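PDB 5EK8: lipoxygenase from Cyanothece sp., which probably inserts molecular oxygen into polyunsaturated fatty acids, as a 9R-lipoxygenase with a non-heme iron centre. Local coordinates for residues 441-446 and 451-456. Residues are numbered along the deposited sequence; the frame is centred on the assembly and turned at random.
Sequences QPRQPI and KYAKAA
Arg443 reaches from the extended loop 441-446 to the flank of Tyr452 on the first turn of helix 451-473. With chi1 at 67°, its CG tucks in over its own backbone and passes the Ala453 methyl, Arg443 CG 4.2 Å from Ala453 CB. The next methylene meets the edge of the Tyr452 ring in its plane, Arg443 CD 4.0 Å from Tyr452 CE2. The bend at chi3 (66°) then sets Arg443 NE 3.8 Å from Tyr452 CE2, which lies over one face of the guanidinium near its rim; the two planes are 76° apart, so the ring presents its edge to the flat group. The polar tip is satisfied elsewhere: NE forms a salt bridge with Glu520, and NH1 hydrogen-bonds to the carbonyl O of Pro260. A leucine here would probably leave Glu520 without its charged mate and the Pro260 carbonyl without this donor. Alanines suit the helix face, because a side chain of CB alone lets Pro445 CA come within 4.9 Å of Ala453 CA. Residues 442-445 run in a polyproline II-like conformation, which fits proline's fixed phi, and Pro442 and Pro445 face Ala456 and Ala453, with Pro445 CG 3.7 Å from Ala453 CB. The loop, which follows helix 421-432, thus runs back along the start of helix 451-473, while Phe564 of helix 549-574, which carries the iron ligand His570, packs against Pro442, Tyr452 and Ala456.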
loop_
_atom_site.group_PDB
_atom_site.type_symbol
_atom_site.label_atom_id
_atom_site.label_comp_id
_atom_site.label_asym_id
_atom_site.label_seq_id
_atom_site.Cartn_x
_atom_site.Cartn_y
_atom_site.Cartn_z
ATOM N N GLN A 441 7.777 -15.822 6.332
ATOM C CA GLN A 441 8.543 -15.308 7.464
ATOM C C GLN A 441 9.710 -14.454 6.964
ATOM O O GLN A 441 10.249 -14.711 5.886
ATOM C CB GLN A 441 9.047 -16.455 8.342
ATOM C CG GLN A 441 9.919 -17.453 7.612
ATOM C CD GLN A 441 10.366 -18.593 8.497
ATOM O OE1 GLN A 441 10.092 -18.607 9.697
ATOM N NE2 GLN A 441 11.061 -19.563 7.907
ATOM N N PRO A 442 10.091 -13.419 7.735
ATOM C CA PRO A 442 11.158 -12.503 7.317
ATOM C C PRO A 442 12.513 -13.189 7.163
ATOM O O PRO A 442 12.787 -14.180 7.844
ATOM C CB PRO A 442 11.203 -11.472 8.451
ATOM C CG PRO A 442 9.875 -11.565 9.115
ATOM C CD PRO A 442 9.483 -13.008 9.011
ATOM N N ARG A 443 13.341 -12.655 6.270
ATOM C CA ARG A 443 14.692 -13.166 6.040
ATOM C C ARG A 443 15.529 -13.158 7.316
ATOM O O ARG A 443 15.226 -12.429 8.259
ATOM C CB ARG A 443 15.391 -12.339 4.959
ATOM C CG ARG A 443 15.668 -10.898 5.382
ATOM C CD ARG A 443 15.876 -9.976 4.183
ATOM N NE ARG A 443 14.659 -9.824 3.388
ATOM C CZ ARG A 443 14.555 -9.037 2.321
ATOM N NH1 ARG A 443 15.596 -8.323 1.914
ATOM N NH2 ARG A 443 13.407 -8.957 1.660
ATOM N N GLN A 444 16.583 -13.967 7.343
ATOM C CA GLN A 444 17.499 -13.987 8.479
ATOM C C GLN A 444 18.751 -13.155 8.191
ATOM O O GLN A 444 19.154 -13.015 7.033
ATOM C CB GLN A 444 17.880 -15.426 8.832
ATOM C CG GLN A 444 16.730 -16.240 9.393
ATOM C CD GLN A 444 16.105 -15.594 10.616
ATOM O OE1 GLN A 444 16.798 -15.012 11.450
ATOM N NE2 GLN A 444 14.784 -15.686 10.723
ATOM N N PRO A 445 19.363 -12.587 9.246
ATOM C CA PRO A 445 20.530 -11.713 9.094
ATOM C C PRO A 445 21.749 -12.428 8.525
ATOM O O PRO A 445 22.214 -13.400 9.116
ATOM C CB PRO A 445 20.804 -11.241 10.527
ATOM C CG PRO A 445 19.515 -11.424 11.246
ATOM C CD PRO A 445 18.916 -12.653 10.649
ATOM N N ILE A 446 22.251 -11.946 7.393
ATOM C CA ILE A 446 23.501 -12.445 6.841
ATOM C C ILE A 446 24.672 -12.127 7.766
ATOM O O ILE A 446 25.539 -12.970 7.993
ATOM C CB ILE A 446 23.797 -11.843 5.456
ATOM C CG1 ILE A 446 22.605 -12.023 4.516
ATOM C CG2 ILE A 446 25.055 -12.461 4.864
ATOM C CD1 ILE A 446 22.895 -11.581 3.101
ATOM N N LYS A 451 21.147 -4.707 9.182
ATOM C CA LYS A 451 20.193 -4.058 10.066
ATOM C C LYS A 451 18.739 -4.431 9.758
ATOM O O LYS A 451 17.950 -4.694 10.675
ATOM C CB LYS A 451 20.381 -2.541 9.992
ATOM C CG LYS A 451 19.428 -1.740 10.854
ATOM C CD LYS A 451 19.743 -0.262 10.743
ATOM C CE LYS A 451 21.204 0.011 11.076
ATOM N NZ LYS A 451 21.504 1.471 11.095
ATOM N N TYR A 452 18.378 -4.465 8.479
ATOM C CA TYR A 452 16.986 -4.715 8.134
ATOM C C TYR A 452 16.498 -6.072 8.634
ATOM O O TYR A 452 15.373 -6.195 9.104
ATOM C CB TYR A 452 16.735 -4.637 6.626
ATOM C CG TYR A 452 15.338 -5.127 6.343
ATOM C CD1 TYR A 452 14.236 -4.354 6.690
ATOM C CD2 TYR A 452 15.111 -6.394 5.808
ATOM C CE1 TYR A 452 12.953 -4.810 6.480
ATOM C CE2 TYR A 452 13.827 -6.858 5.596
ATOM C CZ TYR A 452 12.757 -6.062 5.936
ATOM O OH TYR A 452 11.477 -6.508 5.734
ATOM N N ALA A 453 17.335 -7.094 8.512
ATOM C CA ALA A 453 16.940 -8.435 8.922
ATOM C C ALA A 453 16.705 -8.504 10.425
ATOM O O ALA A 453 15.691 -9.035 10.881
ATOM C CB ALA A 453 17.985 -9.440 8.503
ATOM N N LYS A 454 17.650 -7.962 11.190
ATOM C CA LYS A 454 17.515 -7.887 12.641
ATOM C C LYS A 454 16.211 -7.178 13.020
ATOM O O LYS A 454 15.391 -7.709 13.788
ATOM C CB LYS A 454 18.723 -7.164 13.250
ATOM C CG LYS A 454 20.052 -7.888 13.041
ATOM C CD LYS A 454 21.237 -6.932 13.127
ATOM C CE LYS A 454 21.965 -7.023 14.461
ATOM N NZ LYS A 454 22.709 -8.308 14.600
ATOM N N ALA A 455 16.024 -5.986 12.458
ATOM C CA ALA A 455 14.825 -5.187 12.702
ATOM C C ALA A 455 13.542 -5.967 12.415
ATOM O O ALA A 455 12.632 -6.038 13.250
ATOM C CB ALA A 455 14.866 -3.930 11.858
ATOM N N ALA A 456 13.499 -6.563 11.230
ATOM C CA ALA A 456 12.341 -7.305 10.749
ATOM C C ALA A 456 12.012 -8.496 11.639
ATOM O O ALA A 456 10.849 -8.734 11.951
ATOM C CB ALA A 456 12.575 -7.767 9.317
#